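Local coordinates for protein UDP-galactopyranose mutase (Deinococcus radiodurans, PDB 3HDQ) that probably catalyses the flavin-dependent interconversion of UDP-galactopyranose and UDP-galactofuranose, binding FAD together with the sugar-nucleotide substrate, at residues N136-S139 / F140-E143; M255-T258 / G259-D262; N90-D93 / V94-L98; A45-L48 / A49-G52. All blocks are in the same frame, centred on the assembly; numbering follows the deposited sequence.

Contact 1. Residues N136-S139 / F140-E143; sequences NLTS and FQVE
Thr138 OG1 is gripped by two backbone amides of the helix that starts beside it. Gln141 N donates to Thr138 OG1 over 3.3 Å, and Phe140 N adds a weak bond from 3.2 Å. The hydroxyl can face both amides because it stands between the backbone N and the carbonyl carbon of its own residue (chi1 73°), a position that turns it into the first turn. Gln141 returns the favour: its OE1 accepts the N-H of Thr138 N at 2.9 Å in a nearly straight bond (167° at the hydrogen), the donor lying a little off the amide plane. The carbon chain of Gln141 runs extended past CG and crosses Thr138 obliquely, bringing OE1 to 3.6 Å from Thr138 CG2. Exchanging Gln141 for an alanine would probably leave the amide of Thr138 without its acceptor and free the loop before the helix to shift. Meanwhile Thr138 O starts the regular helix pattern by accepting from Val142 N at 3.1 Å. Just before the cap, Leu137 reaches over the turn, and its CD1 lies 3.8 Å from Val142 CA and 4.1 Å from Val142 CG2; Leu137 and Val142 also both lean on Leu126 of helix 126-133. Ser139 OG turns elsewhere, to the carbonyl oxygen of Thr203. The reciprocal exchange between Thr138 and Gln141 is a capping box, and the apolar clasp of Leu137 on Val142, spanning the residues either side of it, has the spacing of a hydrophobic staple, a pairing typical of the N-terminus of an alpha-helix, here helix 139-149.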
loop_
_atom_site.group_PDB
_atom_site.type_symbol
_atom_site.label_atom_id
_atom_site.label_comp_id
_atom_site.label_asym_id
_atom_site.label_seq_id
_atom_site.Cartn_x
_atom_site.Cartn_y
_atom_site.Cartn_z
ATOM N N ASN A 136 -22.796 -33.249 31.981
ATOM C CA ASN A 136 -21.696 -34.116 31.580
ATOM C C ASN A 136 -22.109 -35.064 30.477
ATOM O O ASN A 136 -21.767 -36.246 30.497
ATOM C CB ASN A 136 -21.170 -34.925 32.768
ATOM C CG ASN A 136 -20.454 -34.067 33.782
ATOM O OD1 ASN A 136 -19.227 -34.016 33.805
ATOM N ND2 ASN A 136 -21.218 -33.379 34.625
ATOM N N LEU A 137 -22.858 -34.558 29.512
ATOM C CA LEU A 137 -23.267 -35.401 28.406
ATOM C C LEU A 137 -22.067 -35.866 27.592
ATOM O O LEU A 137 -21.081 -35.143 27.442
ATOM C CB LEU A 137 -24.243 -34.652 27.502
ATOM C CG LEU A 137 -25.352 -33.950 28.275
ATOM C CD1 LEU A 137 -26.323 -33.274 27.316
ATOM C CD2 LEU A 137 -26.068 -34.955 29.166
ATOM N N THR A 138 -22.159 -37.087 27.086
ATOM C CA THR A 138 -21.288 -37.541 26.022
ATOM C C THR A 138 -21.905 -37.045 24.721
ATOM O O THR A 138 -23.018 -36.524 24.720
ATOM C CB THR A 138 -21.265 -39.075 25.946
ATOM O OG1 THR A 138 -22.508 -39.534 25.401
ATOM C CG2 THR A 138 -21.057 -39.689 27.331
ATOM N N SER A 139 -21.187 -37.225 23.621
ATOM C CA SER A 139 -21.703 -36.892 22.297
ATOM C C SER A 139 -22.991 -37.607 21.937
ATOM O O SER A 139 -23.852 -37.042 21.251
ATOM C CB SER A 139 -20.655 -37.185 21.229
ATOM O OG SER A 139 -19.808 -36.068 21.146
ATOM N N PHE A 140 -23.115 -38.852 22.383
ATOM C CA PHE A 140 -24.327 -39.623 22.118
ATOM C C PHE A 140 -25.534 -39.071 22.872
ATOM O O PHE A 140 -26.656 -39.094 22.373
ATOM C CB PHE A 140 -24.079 -41.107 22.391
ATOM C CG PHE A 140 -22.854 -41.624 21.694
ATOM C CD1 PHE A 140 -22.903 -41.985 20.358
ATOM C CD2 PHE A 140 -21.634 -41.680 22.352
ATOM C CE1 PHE A 140 -21.764 -42.437 19.700
ATOM C CE2 PHE A 140 -20.491 -42.124 21.697
ATOM C CZ PHE A 140 -20.557 -42.504 20.373
ATOM N N GLN A 141 -25.299 -38.516 24.050
ATOM C CA GLN A 141 -26.405 -37.988 24.834
ATOM C C GLN A 141 -26.841 -36.582 24.418
ATOM O O GLN A 141 -28.023 -36.249 24.504
ATOM C CB GLN A 141 -26.068 -38.011 26.319
ATOM C CG GLN A 141 -25.952 -39.394 26.886
ATOM C CD GLN A 141 -25.229 -39.381 28.211
ATOM O OE1 GLN A 141 -24.309 -38.586 28.421
ATOM N NE2 GLN A 141 -25.640 -40.250 29.114
ATOM N N VAL A 142 -25.902 -35.756 23.975
ATOM C CA VAL A 142 -26.259 -34.384 23.636
ATOM C C VAL A 142 -27.204 -34.337 22.424
ATOM O O VAL A 142 -28.048 -33.449 22.321
ATOM C CB VAL A 142 -25.029 -33.483 23.428
ATOM C CG1 VAL A 142 -24.376 -33.764 22.082
ATOM C CG2 VAL A 142 -25.431 -32.014 23.558
ATOM N N GLU A 143 -27.083 -35.312 21.530
ATOM C CA GLU A 143 -28.029 -35.424 20.429
ATOM C C GLU A 143 -29.437 -35.659 20.962
ATOM O O GLU A 143 -30.406 -35.013 20.538
ATOM C CB GLU A 143 -27.640 -36.561 19.497
ATOM C CG GLU A 143 -28.485 -36.607 18.249
ATOM C CD GLU A 143 -27.681 -36.999 17.035
ATOM O OE1 GLU A 143 -27.140 -38.125 17.022
ATOM O OE2 GLU A 143 -27.582 -36.177 16.097
#

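Contact 2. Residues M255-T258 / G259-D262. With FAD (flavin-adenine dinucleotide), chain L.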
loop_
_atom_site.group_PDB
_atom_site.type_symbol
_atom_site.label_atom_id
_atom_site.label_comp_id
_atom_site.label_asym_id
_atom_site.label_seq_id
_atom_site.Cartn_x
_atom_site.Cartn_y
_atom_site.Cartn_z
ATOM N N MET A 255 -18.282 -4.173 -19.780
ATOM C CA MET A 255 -18.178 -3.803 -18.373
ATOM C C MET A 255 -18.450 -4.987 -17.449
ATOM O O MET A 255 -19.379 -5.779 -17.672
ATOM C CB MET A 255 -19.118 -2.638 -18.011
ATOM C CG MET A 255 -19.066 -2.296 -16.526
ATOM S SD MET A 255 -20.173 -1.008 -15.912
ATOM C CE MET A 255 -19.373 0.452 -16.569
ATOM N N ILE A 256 -17.613 -5.107 -16.421
ATOM C CA ILE A 256 -17.842 -6.042 -15.332
ATOM C C ILE A 256 -18.091 -5.203 -14.085
ATOM O O ILE A 256 -17.224 -4.450 -13.668
ATOM C CB ILE A 256 -16.648 -7.008 -15.157
ATOM C CG1 ILE A 256 -16.537 -7.907 -16.394
ATOM C CG2 ILE A 256 -16.812 -7.871 -13.901
ATOM C CD1 ILE A 256 -15.497 -8.975 -16.299
ATOM N N TYR A 257 -19.295 -5.307 -13.524
ATOM C CA TYR A 257 -19.693 -4.484 -12.384
ATOM C C TYR A 257 -19.790 -5.334 -11.106
ATOM O O TYR A 257 -20.402 -6.406 -11.113
ATOM C CB TYR A 257 -21.024 -3.750 -12.681
ATOM C CG TYR A 257 -21.521 -2.852 -11.558
ATOM C CD1 TYR A 257 -21.020 -1.570 -11.390
ATOM C CD2 TYR A 257 -22.494 -3.295 -10.667
ATOM C CE1 TYR A 257 -21.467 -0.756 -10.354
ATOM C CE2 TYR A 257 -22.953 -2.497 -9.648
ATOM C CZ TYR A 257 -22.437 -1.230 -9.484
ATOM O OH TYR A 257 -22.904 -0.430 -8.451
ATOM N N THR A 258 -19.171 -4.860 -10.025
ATOM C CA THR A 258 -19.151 -5.604 -8.760
ATOM C C THR A 258 -19.656 -4.750 -7.587
ATOM O O THR A 258 -19.536 -5.132 -6.426
ATOM C CB THR A 258 -17.751 -6.207 -8.445
ATOM O OG1 THR A 258 -16.840 -5.184 -8.013
ATOM C CG2 THR A 258 -17.176 -6.929 -9.675
ATOM N N GLY A 259 -20.228 -3.594 -7.899
ATOM C CA GLY A 259 -20.847 -2.751 -6.891
ATOM C C GLY A 259 -22.275 -3.195 -6.598
ATOM O O GLY A 259 -22.740 -4.195 -7.145
ATOM N N PRO A 260 -22.977 -2.459 -5.727
ATOM C CA PRO A 260 -24.375 -2.789 -5.396
ATOM C C PRO A 260 -25.274 -2.650 -6.638
ATOM O O PRO A 260 -25.067 -1.717 -7.410
ATOM C CB PRO A 260 -24.755 -1.733 -4.356
ATOM C CG PRO A 260 -23.519 -0.914 -4.090
ATOM C CD PRO A 260 -22.563 -1.152 -5.198
ATOM N N VAL A 261 -26.223 -3.563 -6.856
ATOM C CA VAL A 261 -27.040 -3.507 -8.080
ATOM C C VAL A 261 -28.018 -2.355 -8.132
ATOM O O VAL A 261 -28.291 -1.845 -9.204
ATOM C CB VAL A 261 -27.907 -4.766 -8.327
ATOM C CG1 VAL A 261 -27.467 -5.494 -9.594
ATOM C CG2 VAL A 261 -27.966 -5.653 -7.100
ATOM N N ASP A 262 -28.597 -1.983 -6.997
ATOM C CA ASP A 262 -29.646 -0.978 -7.045
ATOM C C ASP A 262 -29.075 0.331 -7.578
ATOM O O ASP A 262 -29.686 0.975 -8.426
ATOM C CB ASP A 262 -30.377 -0.807 -5.698
ATOM C CG ASP A 262 -29.429 -0.549 -4.527
ATOM O OD1 ASP A 262 -28.204 -0.732 -4.684
ATOM O OD2 ASP A 262 -29.915 -0.164 -3.443
HETATM P PA FAD L . -16.130 -6.092 -2.434
HETATM O O1A FAD L . -15.025 -6.371 -1.598
HETATM O O2A FAD L . -17.114 -5.416 -1.694
HETATM O O5B FAD L . -15.596 -5.190 -3.572
HETATM C C5B FAD L . -16.385 -4.491 -4.459
HETATM C C4B FAD L . -15.668 -3.220 -4.776
HETATM O O4B FAD L . -16.402 -2.473 -5.677
HETATM C C3B FAD L . -15.564 -2.382 -3.525
HETATM O O3B FAD L . -14.252 -2.178 -3.120
HETATM C C2B FAD L . -16.196 -1.083 -3.898
HETATM O O2B FAD L . -15.432 -0.044 -3.418
HETATM C C1B FAD L . -16.223 -1.137 -5.397
HETATM N N9A FAD L . -17.260 -0.270 -5.946
HETATM C C8A FAD L . -18.571 -0.258 -5.679
HETATM N N7A FAD L . -19.159 0.684 -6.373
HETATM C C5A FAD L . -18.240 1.299 -7.100
HETATM C C6A FAD L . -18.277 2.345 -7.995
HETATM N N6A FAD L . -19.402 2.829 -8.397
HETATM N N1A FAD L . -17.147 2.770 -8.597
HETATM C C2A FAD L . -15.969 2.178 -8.310
HETATM N N3A FAD L . -15.934 1.153 -7.434
HETATM C C4A FAD L . -17.038 0.723 -6.827
HETATM N N1 FAD L . -15.319 -13.767 3.922
HETATM C C2 FAD L . -14.663 -14.886 4.251
HETATM O O2 FAD L . -14.493 -15.763 3.460
HETATM N N3 FAD L . -14.189 -14.998 5.496
HETATM C C4 FAD L . -14.368 -14.000 6.395
HETATM O O4 FAD L . -13.953 -14.086 7.501
HETATM C C4X FAD L . -15.044 -12.891 6.043
HETATM N N5 FAD L . -15.229 -11.912 6.953
HETATM C C5X FAD L . -15.903 -10.799 6.600
HETATM C C6 FAD L . -16.075 -9.802 7.529
HETATM C C7 FAD L . -16.753 -8.668 7.183
HETATM C C7M FAD L . -16.953 -7.593 8.170
HETATM C C8 FAD L . -17.244 -8.520 5.918
HETATM C C8M FAD L . -17.980 -7.274 5.597
HETATM C C9 FAD L . -17.062 -9.519 4.984
HETATM C C9A FAD L . -16.395 -10.671 5.318
HETATM N N10 FAD L . -16.197 -11.667 4.407
HETATM C C10 FAD L . -15.525 -12.773 4.790
HETATM C "C1'" FAD L . -16.809 -11.624 3.055
HETATM C "C2'" FAD L . -15.937 -10.952 2.020
HETATM O "O2'" FAD L . -15.779 -9.645 2.441
HETATM C "C3'" FAD L . -16.562 -10.929 0.629
HETATM O "O3'" FAD L . -16.741 -12.151 0.062
HETATM C "C4'" FAD L . -15.604 -10.379 -0.363
HETATM O "O4'" FAD L . -14.805 -9.499 0.367
HETATM C "C5'" FAD L . -16.394 -9.720 -1.453
HETATM O "O5'" FAD L . -15.723 -9.541 -2.645
HETATM P P FAD L . -16.364 -8.637 -3.731
HETATM O O1P FAD L . -15.419 -8.395 -4.748
HETATM O O2P FAD L . -17.459 -9.353 -4.268
HETATM O O3P FAD L . -16.863 -7.329 -3.044
#
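The ring of Tyr257 carries the backbone of Gly259 on one face, with Gly259 N standing 3.4 Å above the plane and displaced toward the rim, while the carbonyl group of Pro260 meets the ring edge. Along that edge the hydroxyl of Tyr257 donates to Pro260 O at 2.7 Å, approaching somewhat tilted from the carbonyl plane. The neighbouring ring carbon, Tyr257 CE2, lies 3.0 Å from Gly259 O. With CG trans to the backbone N (chi1 -179°), the ring lies under the turn that follows its own strand and reaches the carbonyl three residues further on. Pro260 crosses it at about a right angle, its CD 3.3 Å from Tyr257 OH, and Phe264 adds a second ring, inclined at about 55°. The turn leaves strand 252-257 of the parallel Rossmann-type sheet, next to strand 30-35, and it is here that the chain passes the adenosine half of FAD. Gly259 CA comes to 3.6 Å from C8A of the adenine. A beta carbon on Gly259 would clash with Tyr257 OH, consistent with a glycine between phenol and cofactor. Thr258 OG1 packs beside the ribose of FAD, 3.6 Å from its C5B; the hydroxyl's hydrogen bond is to Val35 O of the adjoining strand. Beyond Pro260, Val261 N pairs with the hydroxyl of Tyr274 as the chain enters the short, weakly bonded helix 261-264.

Contact 3. Residues N90-D93 / V94-L98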
loop_
_atom_site.group_PDB
_atom_site.type_symbol
_atom_site.label_atom_id
_atom_site.label_comp_id
_atom_site.label_asym_id
_atom_site.label_seq_id
_atom_site.Cartn_x
_atom_site.Cartn_y
_atom_site.Cartn_z
ATOM N N ASN A 90 -13.585 -25.231 0.849
ATOM C CA ASN A 90 -13.606 -26.655 0.551
ATOM C C ASN A 90 -13.218 -26.923 -0.893
ATOM O O ASN A 90 -13.061 -28.078 -1.288
ATOM C CB ASN A 90 -14.988 -27.247 0.826
ATOM C CG ASN A 90 -15.241 -27.467 2.305
ATOM O OD1 ASN A 90 -14.423 -28.084 2.998
ATOM N ND2 ASN A 90 -16.369 -26.949 2.801
ATOM N N SER A 91 -13.073 -25.859 -1.687
ATOM C CA SER A 91 -12.743 -26.027 -3.100
ATOM C C SER A 91 -11.242 -26.032 -3.315
ATOM O O SER A 91 -10.560 -25.035 -3.082
ATOM C CB SER A 91 -13.393 -24.939 -3.940
ATOM O OG SER A 91 -14.700 -24.687 -3.448
ATOM N N LYS A 92 -10.736 -27.164 -3.780
ATOM C CA LYS A 92 -9.313 -27.332 -3.998
ATOM C C LYS A 92 -8.831 -26.395 -5.109
ATOM O O LYS A 92 -7.730 -25.835 -5.025
ATOM C CB LYS A 92 -9.014 -28.803 -4.294
ATOM C CG LYS A 92 -7.594 -29.146 -4.677
ATOM C CD LYS A 92 -7.482 -30.658 -4.849
ATOM C CE LYS A 92 -6.078 -31.092 -5.195
ATOM N NZ LYS A 92 -5.644 -30.477 -6.483
ATOM N N ASP A 93 -9.673 -26.196 -6.123
ATOM C CA ASP A 93 -9.348 -25.296 -7.231
ATOM C C ASP A 93 -9.246 -23.814 -6.820
ATOM O O ASP A 93 -8.357 -23.102 -7.285
ATOM C CB ASP A 93 -10.352 -25.466 -8.382
ATOM C CG ASP A 93 -11.777 -25.104 -7.980
ATOM O OD1 ASP A 93 -12.202 -25.483 -6.861
ATOM O OD2 ASP A 93 -12.478 -24.439 -8.779
ATOM N N VAL A 94 -10.157 -23.339 -5.973
ATOM C CA VAL A 94 -10.060 -21.964 -5.470
ATOM C C VAL A 94 -8.765 -21.848 -4.674
ATOM O O VAL A 94 -7.990 -20.915 -4.871
ATOM C CB VAL A 94 -11.240 -21.565 -4.560
ATOM C CG1 VAL A 94 -10.960 -20.214 -3.838
ATOM C CG2 VAL A 94 -12.533 -21.502 -5.367
ATOM N N PHE A 95 -8.523 -22.812 -3.789
ATOM C CA PHE A 95 -7.304 -22.787 -2.998
ATOM C C PHE A 95 -6.045 -22.789 -3.881
ATOM O O PHE A 95 -5.112 -22.017 -3.650
ATOM C CB PHE A 95 -7.272 -23.907 -1.951
ATOM C CG PHE A 95 -6.072 -23.842 -1.052
ATOM C CD1 PHE A 95 -4.996 -24.696 -1.243
ATOM C CD2 PHE A 95 -6.004 -22.895 -0.038
ATOM C CE1 PHE A 95 -3.880 -24.620 -0.427
ATOM C CE2 PHE A 95 -4.894 -22.805 0.774
ATOM C CZ PHE A 95 -3.828 -23.674 0.583
ATOM N N GLU A 96 -6.026 -23.619 -4.915
ATOM C CA GLU A 96 -4.858 -23.646 -5.790
ATOM C C GLU A 96 -4.717 -22.371 -6.639
ATOM O O GLU A 96 -3.618 -21.855 -6.822
ATOM C CB GLU A 96 -4.831 -24.926 -6.636
ATOM C CG GLU A 96 -4.644 -26.175 -5.753
ATOM C CD GLU A 96 -4.324 -27.442 -6.521
ATOM O OE1 GLU A 96 -4.776 -27.586 -7.678
ATOM O OE2 GLU A 96 -3.621 -28.302 -5.951
ATOM N N TYR A 97 -5.831 -21.848 -7.131
ATOM C CA TYR A 97 -5.800 -20.610 -7.893
ATOM C C TYR A 97 -5.131 -19.489 -7.091
ATOM O O TYR A 97 -4.165 -18.873 -7.539
ATOM C CB TYR A 97 -7.209 -20.209 -8.303
ATOM C CG TYR A 97 -7.264 -18.831 -8.882
ATOM C CD1 TYR A 97 -6.880 -18.598 -10.193
ATOM C CD2 TYR A 97 -7.677 -17.755 -8.111
ATOM C CE1 TYR A 97 -6.907 -17.337 -10.722
ATOM C CE2 TYR A 97 -7.711 -16.492 -8.631
ATOM C CZ TYR A 97 -7.324 -16.283 -9.942
ATOM O OH TYR A 97 -7.352 -15.009 -10.471
ATOM N N LEU A 98 -5.635 -19.255 -5.888
ATOM C CA LEU A 98 -5.079 -18.245 -5.001
ATOM C C LEU A 98 -3.609 -18.503 -4.652
ATOM O O LEU A 98 -2.854 -17.567 -4.396
ATOM C CB LEU A 98 -5.915 -18.161 -3.726
ATOM C CG LEU A 98 -6.867 -16.978 -3.577
ATOM C CD1 LEU A 98 -7.206 -16.324 -4.908
ATOM C CD2 LEU A 98 -8.117 -17.393 -2.820
#
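Lys92, Asp93 and Val94 are the residues most wrapped by their neighbours in this first turn of helix 92-99, and each deals with the helix differently. Lys92 reaches along the surface toward the next turn: its chain is extended until the last bond, where chi4 of -61° bends the ammonium group over Glu96. Lys92 NZ sits 3.0 Å from Glu96 OE2 and 3.2 Å from Glu96 OE1, a salt bridge whose hydrogen bond is weak. The two side chains slant across one another, and the backbones are joined as well, Lys92 O accepting from Glu96 N at 2.8 Å. Asp93 works chiefly through its main chain, with Asp93 O receiving the amide of Tyr97 N at 2.8 Å (161° at the hydrogen). Its carboxylate folds back beside its own turn, leaving OD1 3.1 Å from Val94 N. Val94 faces inward. Its CG2 touches Ser91 CB at 3.8 Å, and its side chain packs against Asp374, Val377 and Ala378 of helix 373-388 and against Phe87. Ser91, at the N-cap, makes no capping bond with its side chain; Ser91 O instead takes Phe95 N at 3.1 Å in a straight bond (171°). One side of the turn is thus apolar and buried, the other charged and exposed. Placed i to i+4 at the surface, the lysine-glutamate pair probably gives modest stabilisation that solvent can weaken, whereas the negative charge of Asp93, close to the amides at the helix start, would be expected to suit the positive end of the helix dipole.

Contact 4. Residues A45-L48 / A49-G52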
loop_
_atom_site.group_PDB
_atom_site.type_symbol
_atom_site.label_atom_id
_atom_site.label_comp_id
_atom_site.label_asym_id
_atom_site.label_seq_id
_atom_site.Cartn_x
_atom_site.Cartn_y
_atom_site.Cartn_z
ATOM N N ALA A 45 -10.084 -9.542 -13.581
ATOM C CA ALA A 45 -9.026 -8.749 -14.194
ATOM C C ALA A 45 -7.821 -9.633 -14.500
ATOM O O ALA A 45 -7.220 -9.534 -15.568
ATOM C CB ALA A 45 -8.633 -7.586 -13.303
ATOM N N GLU A 46 -7.474 -10.510 -13.565
ATOM C CA GLU A 46 -6.314 -11.385 -13.751
ATOM C C GLU A 46 -6.529 -12.397 -14.880
ATOM O O GLU A 46 -5.661 -12.569 -15.739
ATOM C CB GLU A 46 -5.955 -12.104 -12.440
ATOM C CG GLU A 46 -4.679 -12.943 -12.513
ATOM C CD GLU A 46 -4.922 -14.343 -13.058
ATOM O OE1 GLU A 46 -5.976 -14.940 -12.746
ATOM O OE2 GLU A 46 -4.057 -14.852 -13.795
ATOM N N ARG A 47 -7.682 -13.068 -14.860
ATOM C CA ARG A 47 -8.022 -14.051 -15.885
ATOM C C ARG A 47 -8.092 -13.423 -17.276
ATOM O O ARG A 47 -7.477 -13.920 -18.205
ATOM C CB ARG A 47 -9.344 -14.746 -15.560
ATOM C CG ARG A 47 -9.294 -15.638 -14.318
ATOM C CD ARG A 47 -8.519 -16.937 -14.578
ATOM N NE ARG A 47 -7.083 -16.697 -14.654
ATOM C CZ ARG A 47 -6.235 -17.435 -15.360
ATOM N NH1 ARG A 47 -4.940 -17.136 -15.371
ATOM N NH2 ARG A 47 -6.686 -18.464 -16.063
ATOM N N LEU A 48 -8.845 -12.337 -17.416
ATOM C CA LEU A 48 -8.983 -11.690 -18.716
ATOM C C LEU A 48 -7.608 -11.200 -19.215
ATOM O O LEU A 48 -7.278 -11.330 -20.397
ATOM C CB LEU A 48 -9.987 -10.531 -18.657
ATOM C CG LEU A 48 -11.511 -10.661 -18.874
ATOM C CD1 LEU A 48 -11.909 -11.786 -19.831
ATOM C CD2 LEU A 48 -12.315 -10.722 -17.581
ATOM N N ALA A 49 -6.799 -10.671 -18.296
ATOM C CA ALA A 49 -5.473 -10.146 -18.642
ATOM C C ALA A 49 -4.559 -11.229 -19.209
ATOM O O ALA A 49 -3.804 -10.987 -20.163
ATOM C CB ALA A 49 -4.824 -9.509 -17.431
ATOM N N SER A 50 -4.626 -12.415 -18.607
ATOM C CA SER A 50 -3.758 -13.515 -18.992
ATOM C C SER A 50 -4.146 -14.051 -20.370
ATOM O O SER A 50 -3.350 -14.713 -21.030
ATOM C CB SER A 50 -3.848 -14.640 -17.968
ATOM O OG SER A 50 -5.056 -15.371 -18.156
ATOM N N SER A 51 -5.375 -13.776 -20.793
ATOM C CA SER A 51 -5.824 -14.214 -22.110
ATOM C C SER A 51 -5.593 -13.131 -23.159
ATOM O O SER A 51 -5.972 -13.297 -24.315
ATOM C CB SER A 51 -7.297 -14.619 -22.080
ATOM O OG SER A 51 -8.109 -13.488 -21.802
ATOM N N GLY A 52 -4.976 -12.023 -22.752
ATOM C CA GLY A 52 -4.548 -10.997 -23.687
ATOM C C GLY A 52 -5.526 -9.845 -23.853
ATOM O O GLY A 52 -5.413 -9.051 -24.786
#
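Ala45 begins the last full turns of helix 39-50 with a regular bond, its carbonyl O taking Ala49 N at 3.0 Å, and its methyl group packs inward on Val55, Ile57 and Ile235 of the sheet. Glu46 O likewise accepts from Ser50 N at 3.1 Å, while its side chain bends at chi2 to meet the next residue. Arg47 grips that carboxylate side-on with two nitrogens: NE bonds Glu46 OE1 at 2.8 Å, and NH1 bonds Glu46 OE2 at 2.9 Å in an almost perfectly straight line (177°). Both carboxylate oxygens are engaged on their syn sides, and Tyr97 OH and Arg100 bind the same group. Turns at chi2 and chi3 fold the arginine back over the helix, so that one face of its guanidinium carries Ser50 OG. Ser50 OG does not bond the guanidinium but donates to the backbone oxygen Arg47 O at 2.8 Å. An alanine at Arg47 would remove the side-on clamp, which would probably leave the Glu46 carboxylate freer to turn and uncover Ser50 OG. Leu48 closes the walk, its side chain on Val55 and Phe384 and its carbonyl doubly held: Ser51 OG donates to Leu48 O at 2.7 Å and Ser51 N at 3.1 Å, both from the same face. Gly52 then leaves the helix at positive phi (96°), which favours glycine. With two bonds running back into the last turn, this glycine makes a Schellman motif, and it ends the helix that links strands 30-35 and 55-58 in the beta-alpha-beta unit of the Rossmann-type fold.

Overall arrangement
Contact 2 is buried throughout, contacts 3 and 4 partly so, and contact 1 lies at the surface, its centre about 48 Å from that of contact 2. Three lie at helix ends: contacts 1 and 3 treat N-termini, one capped by side chains and the other without such a bond, while contact 4 treats a C-terminus held by serine hydroxyls and a glycine. Contact 2 instead follows a strand into a turn beside FAD. Contact 4 joins its neighbours, through packing of Leu48 on Ile256 of contact 2 and a probable hydrogen bond from Tyr97 of contact 3 to Glu46. Between residues of the contact itself, charge pairing appears in contacts 3 and 4.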